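Side-chain contacts in cysteine synthase (Fusobacterium nucleatum subsp. nucleatum strain ATCC 25586, PDB 5XEM), which probably makes L-cysteine from O-acetyl-L-serine and sulfide using pyridoxal 5'-phosphate, and produces hydrogen sulfide: residues K52-E55 with E56-E60; G123-A126 with C127-L131; T188-K191 with L192-L196. One frame throughout, in Å; residues are numbered along the deposited sequence.

In the fold
The three contacts follow one another along the chain, each along a single helix: contact 1 on helix 46-60, contact 2 on helix 123-136 and contact 3 on helix 183-195 and one residue beyond. The centres of contacts 1 and 2 lie about 23 Å apart, those of 1 and 3 about 24 Å and those of 2 and 3 about 32 Å, and no two touch. Contact 2 packs on the four-stranded parallel sheet and brings Met124 to the bound lanthionine, whereas contact 3 packs on strand 174-178 of the six-stranded sheet. Contacts 1 and 3 both meet helix 151-167. Contact 2 borders the active site, while contact 1 reaches a peripheral calcium ion.

Contact 1: residues K52-E55 with E56-E60. With CA (calcium ion), chain I.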
loop_
_atom_site.group_PDB
_atom_site.type_symbol
_atom_site.label_atom_id
_atom_site.label_comp_id
_atom_site.label_asym_id
_atom_site.label_seq_id
_atom_site.Cartn_x
_atom_site.Cartn_y
_atom_site.Cartn_z
ATOM N N LYS A 52 8.371 16.675 -5.862
ATOM C CA LYS A 52 8.579 18.096 -6.070
ATOM C C LYS A 52 10.051 18.504 -5.974
ATOM O O LYS A 52 10.518 19.314 -6.791
ATOM C CB LYS A 52 7.730 18.952 -5.149
ATOM C CG LYS A 52 7.763 20.420 -5.612
ATOM C CD LYS A 52 6.751 21.322 -4.950
ATOM C CE LYS A 52 6.832 22.751 -5.469
ATOM N NZ LYS A 52 6.316 22.904 -6.848
ATOM N N MET A 53 10.788 17.960 -5.001
ATOM C CA MET A 53 12.218 18.275 -4.899
ATOM C C MET A 53 12.958 17.860 -6.158
ATOM O O MET A 53 13.818 18.623 -6.670
ATOM C CB MET A 53 12.849 17.641 -3.661
ATOM C CG MET A 53 12.339 18.239 -2.367
ATOM S SD MET A 53 13.245 17.685 -0.903
ATOM C CE MET A 53 12.872 15.921 -0.886
ATOM N N ILE A 54 12.624 16.683 -6.693
ATOM C CA ILE A 54 13.320 16.214 -7.889
ATOM C C ILE A 54 12.914 17.027 -9.111
ATOM O O ILE A 54 13.777 17.489 -9.862
ATOM C CB ILE A 54 13.118 14.701 -8.156
ATOM C CG1 ILE A 54 13.828 13.876 -7.090
ATOM C CG2 ILE A 54 13.647 14.324 -9.551
ATOM C CD1 ILE A 54 15.298 14.145 -6.911
ATOM N N GLU A 55 11.610 17.208 -9.300
ATOM C CA GLU A 55 11.115 17.937 -10.472
ATOM C C GLU A 55 11.626 19.381 -10.507
ATOM O O GLU A 55 12.090 19.834 -11.564
ATOM C CB GLU A 55 9.617 17.909 -10.551
ATOM C CG GLU A 55 9.074 16.583 -11.037
ATOM C CD GLU A 55 7.591 16.658 -11.296
ATOM O OE1 GLU A 55 6.871 17.507 -10.722
ATOM O OE2 GLU A 55 7.136 15.814 -12.083
ATOM N N GLU A 56 11.615 20.065 -9.363
ATOM C CA GLU A 56 12.147 21.432 -9.338
ATOM C C GLU A 56 13.655 21.468 -9.655
ATOM O O GLU A 56 14.102 22.347 -10.397
ATOM C CB GLU A 56 11.809 22.160 -8.029
ATOM C CG GLU A 56 10.321 22.513 -7.828
ATOM C CD GLU A 56 9.683 23.201 -9.028
ATOM O OE1 GLU A 56 10.300 24.116 -9.595
ATOM O OE2 GLU A 56 8.556 22.844 -9.423
ATOM N N ALA A 57 14.453 20.532 -9.132
ATOM C CA ALA A 57 15.895 20.485 -9.402
ATOM C C ALA A 57 16.165 20.133 -10.872
ATOM O O ALA A 57 17.099 20.656 -11.500
ATOM C CB ALA A 57 16.607 19.486 -8.472
ATOM N N GLU A 58 15.323 19.289 -11.449
ATOM C CA GLU A 58 15.398 19.031 -12.895
ATOM C C GLU A 58 15.257 20.322 -13.687
ATOM O O GLU A 58 16.084 20.619 -14.582
ATOM C CB GLU A 58 14.299 18.043 -13.307
ATOM C CG GLU A 58 14.621 16.611 -12.938
ATOM C CD GLU A 58 13.510 15.628 -13.301
ATOM O OE1 GLU A 58 12.333 16.027 -13.296
ATOM O OE2 GLU A 58 13.819 14.467 -13.626
ATOM N N LYS A 59 14.221 21.082 -13.365
ATOM C CA LYS A 59 13.932 22.342 -14.064
ATOM C C LYS A 59 15.028 23.375 -13.857
ATOM O O LYS A 59 15.327 24.167 -14.780
ATOM C CB LYS A 59 12.598 22.910 -13.606
ATOM C CG LYS A 59 11.366 22.123 -14.024
ATOM C CD LYS A 59 10.187 22.660 -13.213
ATOM C CE LYS A 59 8.851 22.029 -13.550
ATOM N NZ LYS A 59 8.917 20.547 -13.460
ATOM N N GLU A 60 15.669 23.341 -12.679
ATOM C CA GLU A 60 16.815 24.204 -12.388
ATOM C C GLU A 60 18.081 23.830 -13.139
ATOM O O GLU A 60 19.040 24.622 -13.177
ATOM C CB GLU A 60 17.116 24.205 -10.879
ATOM C CG GLU A 60 16.054 24.833 -10.013
ATOM C CD GLU A 60 16.115 26.364 -10.026
ATOM O OE1 GLU A 60 16.068 26.960 -11.124
ATOM O OE2 GLU A 60 16.221 26.966 -8.941
HETATM CA CA CA I . 14.884 28.208 -12.790
HETATM O O HOH W 1 10.963 18.574 -13.998
HETATM O O HOH W 2 15.989 26.844 -14.667
HETATM O O HOH W 3 14.520 29.355 -10.904
HETATM O O HOH W 4 13.213 26.398 -12.474
#
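Glu55 and Lys59 meet one turn apart on helix 46-60, through the backbone and through a water. The carbonyl oxygen of Glu55 is gripped twice: Lys59 N donates to it over 3.1 Å, and a water donates to the same Glu55 O from 3.0 Å. That water also gives a hydrogen bond to Glu58 OE1 and accepts one from Lys59 NZ, knitting the backbone to two side chains. Lys59 comes back over the turn through a bend at its last torsion (chi4 54°), which brings NZ to 4.0 Å from Glu55 CB. The charged ends stay further apart, with 4.6 Å between Glu55 OE1 and Lys59 NZ, beyond salt-bridge range.

Lys52 and Glu56 form an i to i+4 salt bridge of the kind common on helices. It is a weak one, with 3.4 Å between Lys52 NZ and Glu56 OE2, and the stronger partner of Lys52 is Glu158 of helix 151-167. The ammonium thus has two carboxylate partners and joins helix 46-60 to helix 151-167. A fold at chi2 (-49°) keeps the Glu56 carboxylate close to the helix, and its CG rests on the Lys52 carbonyl oxygen.

Glu58 runs extended on another side of the helix. Its CG sits 3.3 Å from Ile54 O, the acceptor of the Glu58 amide, and its CD passes 4.0 Å from the Ile54 CG2 methyl. Lys88 and Tyr90 take up the two carboxylate oxygens. Ile54 and Ala57 each pack on Ile63. Beyond them Glu60 leads outward, where OE1 binds a calcium ion at 2.4 Å; three waters join it there, one of them hydrogen-bonded to Lys59 O.

Contact 2: residues G123-A126 with C127-L131. With 85F ((2R)-2-azanyl-3-[(2R)-2-azanyl-3-oxidanyl-3-oxidanylidene-propyl]sulfanyl-propanoic acid), chain C.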
loop_
_atom_site.group_PDB
_atom_site.type_symbol
_atom_site.label_atom_id
_atom_site.label_comp_id
_atom_site.label_asym_id
_atom_site.label_seq_id
_atom_site.Cartn_x
_atom_site.Cartn_y
_atom_site.Cartn_z
ATOM N N GLY A 123 21.232 9.517 15.759
ATOM C CA GLY A 123 20.120 10.192 15.088
ATOM C C GLY A 123 20.427 10.638 13.654
ATOM O O GLY A 123 21.407 10.179 13.048
ATOM N N MET A 124 19.593 11.528 13.120
ATOM C CA MET A 124 19.744 11.988 11.721
ATOM C C MET A 124 20.962 12.884 11.510
ATOM O O MET A 124 21.433 13.042 10.382
ATOM C CB MET A 124 18.490 12.726 11.245
ATOM C CG MET A 124 17.246 11.840 11.177
ATOM S SD MET A 124 17.459 10.450 10.031
ATOM C CE MET A 124 17.993 11.362 8.624
ATOM N N LYS A 125 21.468 13.492 12.581
ATOM C CA LYS A 125 22.705 14.280 12.496
ATOM C C LYS A 125 23.835 13.440 11.893
ATOM O O LYS A 125 24.596 13.932 11.053
ATOM C CB LYS A 125 23.082 14.787 13.895
ATOM C CG LYS A 125 24.442 15.449 14.030
ATOM C CD LYS A 125 24.766 15.852 15.479
ATOM C CE LYS A 125 23.983 15.122 16.577
ATOM N NZ LYS A 125 24.188 13.641 16.823
ATOM N N ALA A 126 23.949 12.190 12.320
ATOM C CA ALA A 126 24.962 11.272 11.816
ATOM C C ALA A 126 24.776 11.005 10.323
ATOM O O ALA A 126 25.754 10.926 9.579
ATOM C CB ALA A 126 24.945 9.948 12.594
ATOM N N CYS A 127 23.519 10.855 9.901
ATOM C CA CYS A 127 23.201 10.667 8.482
ATOM C C CYS A 127 23.658 11.850 7.634
ATOM O O CYS A 127 24.294 11.667 6.590
ATOM C CB CYS A 127 21.701 10.481 8.304
ATOM S SG CYS A 127 21.074 9.061 9.234
ATOM N N LEU A 128 23.302 13.062 8.074
ATOM C CA LEU A 128 23.689 14.278 7.359
ATOM C C LEU A 128 25.217 14.433 7.312
ATOM O O LEU A 128 25.792 14.785 6.265
ATOM C CB LEU A 128 23.000 15.518 7.962
ATOM C CG LEU A 128 21.496 15.711 7.686
ATOM C CD1 LEU A 128 20.950 16.841 8.534
ATOM C CD2 LEU A 128 21.255 16.065 6.223
ATOM N N GLU A 129 25.895 14.139 8.420
ATOM C CA GLU A 129 27.348 14.208 8.437
ATOM C C GLU A 129 27.970 13.207 7.447
ATOM O O GLU A 129 28.949 13.526 6.763
ATOM C CB GLU A 129 27.887 13.979 9.854
ATOM C CG GLU A 129 27.568 15.133 10.807
ATOM C CD GLU A 129 27.962 14.835 12.248
ATOM O OE1 GLU A 129 28.338 13.680 12.540
ATOM O OE2 GLU A 129 27.878 15.757 13.089
ATOM N N LYS A 130 27.386 12.017 7.336
ATOM C CA LYS A 130 27.898 11.013 6.402
ATOM C C LYS A 130 27.791 11.497 4.934
ATOM O O LYS A 130 28.624 11.121 4.082
ATOM C CB LYS A 130 27.156 9.686 6.602
ATOM C CG LYS A 130 27.603 8.540 5.716
ATOM C CD LYS A 130 29.002 8.056 6.066
ATOM C CE LYS A 130 29.320 6.760 5.333
ATOM N NZ LYS A 130 30.623 6.165 5.773
ATOM N N LEU A 131 26.782 12.319 4.637
ATOM C CA LEU A 131 26.626 12.824 3.264
ATOM C C LEU A 131 27.884 13.540 2.782
ATOM O O LEU A 131 28.226 13.460 1.590
ATOM C CB LEU A 131 25.430 13.776 3.118
ATOM C CG LEU A 131 24.040 13.230 3.418
ATOM C CD1 LEU A 131 22.993 14.290 3.139
ATOM C CD2 LEU A 131 23.739 11.974 2.611
HETATM N N 85F C . 10.142 11.168 7.994
HETATM C CA 85F C . 11.390 11.704 7.412
HETATM C CB 85F C . 12.409 12.027 8.527
HETATM S SG 85F C . 11.973 13.431 9.524
HETATM C CD 85F C . 13.350 13.692 10.664
HETATM C CE 85F C . 13.633 12.508 11.626
HETATM N NZ2 85F C . 12.412 12.051 12.302
HETATM C CZ1 85F C . 14.639 13.009 12.697
HETATM O OH1 85F C . 14.835 12.225 13.674
HETATM O OH2 85F C . 15.198 14.135 12.579
HETATM C C 85F C . 11.998 10.730 6.426
HETATM O OXT 85F C . 11.229 9.912 5.896
HETATM O O 85F C . 13.224 10.845 6.179
#
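Met124 and Cys127 meet through sulfur and hydrocarbon on the buried side of helix 123-136. The thioether chain of Met124 is bent at chi2 (-60°) and again at chi3, which turns the terminal methyl forward along the helix, so that CE lies 3.8 Å from Cys127 CB. The two sulfurs, Met124 SD and Cys127 SG, are 4.0 Å apart, a distance of van der Waals packing. Ala72 and Pro97 lie against both side chains, and Leu128 also packs on Ala72.

The contact with the ligand is made by the start of the methionine chain. Met124 CG comes to 3.2 Å from the carboxylate carbon CZ1 of lanthionine, a tight approach that sets an apolar methylene against a polar end group.

Polar contacts are mainly those of the backbone. Leu128 N donates to Met124 O over 3.0 Å, followed by Glu129 to Lys125 and Lys130 to Ala126. At the outer face Lys125 and Glu129 run side by side, and the Glu129 carboxylate lies against the lysine stem, with OE2 3.6 Å from Lys125 CG. The ammonium does not follow, because a nearly eclipsed chi3 (21°) folds the lysine back to Leu122 O, leaving NZ 5.7 Å from Glu129 OE2. Lys130 NZ forms a salt bridge with Glu133, further along the helix.

Ser228 OG hydrogen-bonds both Met124 N and the lanthionine, linking the start of the helix to the ligand. Met124, at the start of a helix packed on the parallel sheet, lines the lanthionine pocket of this pyridoxal-phosphate enzyme of the cysteine synthase family.

Contact 3: residues T188-K191 with L192-L196; sequences TAKK and LKEKL
Helix 183-195 is the crossover helix of a beta-alpha-beta unit between parallel strands 174-178 and 200-206, and Thr188 and Leu192 form part of its inward face. Their side chains run side by side, with Thr188 CG2 and Leu192 CD1 4.0 Å apart. Leu192 CG also sits 3.3 Å from Thr188 O, the oxygen that accepts the Leu192 amide in the carbonyl plane. With chi1 at -49°, Thr188 turns its hydroxyl back to Ser184 O and sends the methyl towards Leu192. Both residues pack on Phe175 of strand 174-178, and Leu192 reaches Leu165 of helix 151-167 as well.

The start of the helix lies by the cofactor: the glycine-rich loop between strand 174-178 and the helix, with Gly180, Thr181 and Gly182, binds the pyridoxal phosphate together with Ser184. Further along, the flank facing helix 151-167 carries charge. Lys191 bends at three successive torsions, beginning with chi2 at 59°, and so keeps its chain near the helix. Its CD rests 4.0 Å from Lys195 CG, the two lysines lying alongside one another, and its ammonium is satisfied by Glu162 and the carbonyl of Tyr157, with a cation-pi contact to the Tyr157 ring. That surrounding would be expected to steady the buried charge.

Glu194 reaches back over the preceding turn, its CG 3.4 Å from Lys190 O. Glu194 OE2 lies 3.8 Å from Lys190 CE but 4.9 Å from Lys190 NZ, so the aliphatic stem makes the contact, while OE1 bonds to the Tyr157 hydroxyl. Lys193, its CB 3.3 Å from Ala189 O, leaves on another side of the helix to form a salt bridge with Asp242.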
loop_
_atom_site.group_PDB
_atom_site.type_symbol
_atom_site.label_atom_id
_atom_site.label_comp_id
_atom_site.label_asym_id
_atom_site.label_seq_id
_atom_site.Cartn_x
_atom_site.Cartn_y
_atom_site.Cartn_z
ATOM N N THR A 188 1.155 22.453 4.870
ATOM C CA THR A 188 -0.279 22.282 4.849
ATOM C C THR A 188 -0.955 23.368 5.694
ATOM O O THR A 188 -1.935 23.969 5.238
ATOM C CB THR A 188 -0.688 20.900 5.354
ATOM O OG1 THR A 188 0.104 19.900 4.682
ATOM C CG2 THR A 188 -2.188 20.652 5.102
ATOM N N ALA A 189 -0.412 23.647 6.888
ATOM C CA ALA A 189 -1.016 24.612 7.810
ATOM C C ALA A 189 -0.993 26.011 7.239
ATOM O O ALA A 189 -1.946 26.765 7.470
ATOM C CB ALA A 189 -0.295 24.605 9.162
ATOM N N LYS A 190 0.078 26.362 6.510
ATOM C CA LYS A 190 0.201 27.688 5.894
ATOM C C LYS A 190 -0.924 27.925 4.902
ATOM O O LYS A 190 -1.605 28.962 4.950
ATOM C CB LYS A 190 1.546 27.875 5.222
ATOM C CG LYS A 190 1.791 29.274 4.624
ATOM C CD LYS A 190 3.228 29.407 4.142
ATOM C CE LYS A 190 3.493 30.755 3.481
ATOM N NZ LYS A 190 4.770 30.798 2.716
ATOM N N LYS A 191 -1.177 26.938 4.041
ATOM C CA LYS A 191 -2.237 27.076 3.058
ATOM C C LYS A 191 -3.598 27.140 3.710
ATOM O O LYS A 191 -4.430 27.996 3.360
ATOM C CB LYS A 191 -2.193 25.962 2.002
ATOM C CG LYS A 191 -3.399 25.921 1.057
ATOM C CD LYS A 191 -3.621 27.189 0.242
ATOM C CE LYS A 191 -2.530 27.444 -0.780
ATOM N NZ LYS A 191 -2.417 26.424 -1.853
ATOM N N LEU A 192 -3.838 26.252 4.658
ATOM C CA LEU A 192 -5.127 26.188 5.311
ATOM C C LEU A 192 -5.463 27.512 6.038
ATOM O O LEU A 192 -6.601 27.983 5.967
ATOM C CB LEU A 192 -5.173 25.025 6.301
ATOM C CG LEU A 192 -5.150 23.597 5.720
ATOM C CD1 LEU A 192 -5.194 22.563 6.855
ATOM C CD2 LEU A 192 -6.256 23.388 4.702
ATOM N N LYS A 193 -4.473 28.090 6.717
ATOM C CA LYS A 193 -4.661 29.334 7.451
ATOM C C LYS A 193 -4.809 30.537 6.513
ATOM O O LYS A 193 -5.458 31.530 6.880
ATOM C CB LYS A 193 -3.520 29.555 8.448
ATOM C CG LYS A 193 -3.775 28.838 9.751
ATOM C CD LYS A 193 -2.720 29.070 10.826
ATOM C CE LYS A 193 -3.281 28.615 12.163
ATOM N NZ LYS A 193 -2.339 28.552 13.318
ATOM N N GLU A 194 -4.249 30.456 5.312
ATOM C CA GLU A 194 -4.506 31.494 4.301
ATOM C C GLU A 194 -5.961 31.498 3.841
ATOM O O GLU A 194 -6.546 32.567 3.675
ATOM C CB GLU A 194 -3.579 31.365 3.113
ATOM C CG GLU A 194 -2.192 31.880 3.409
ATOM C CD GLU A 194 -1.186 31.549 2.335
ATOM O OE1 GLU A 194 -1.541 30.951 1.298
ATOM O OE2 GLU A 194 -0.014 31.921 2.525
ATOM N N LYS A 195 -6.549 30.314 3.665
ATOM C CA LYS A 195 -7.924 30.185 3.168
ATOM C C LYS A 195 -8.970 30.193 4.281
ATOM O O LYS A 195 -10.106 30.591 4.046
ATOM C CB LYS A 195 -8.085 28.889 2.364
ATOM C CG LYS A 195 -7.170 28.751 1.161
ATOM C CD LYS A 195 -7.392 29.843 0.124
ATOM C CE LYS A 195 -7.017 29.381 -1.277
ATOM N NZ LYS A 195 -7.260 30.453 -2.291
ATOM N N LEU A 196 -8.595 29.731 5.476
ATOM C CA LEU A 196 -9.474 29.633 6.626
ATOM C C LEU A 196 -8.773 30.261 7.837
ATOM O O LEU A 196 -8.054 29.586 8.571
ATOM C CB LEU A 196 -9.826 28.160 6.924
ATOM C CG LEU A 196 -10.398 27.334 5.771
ATOM C CD1 LEU A 196 -10.484 25.860 6.156
ATOM C CD2 LEU A 196 -11.766 27.854 5.360
#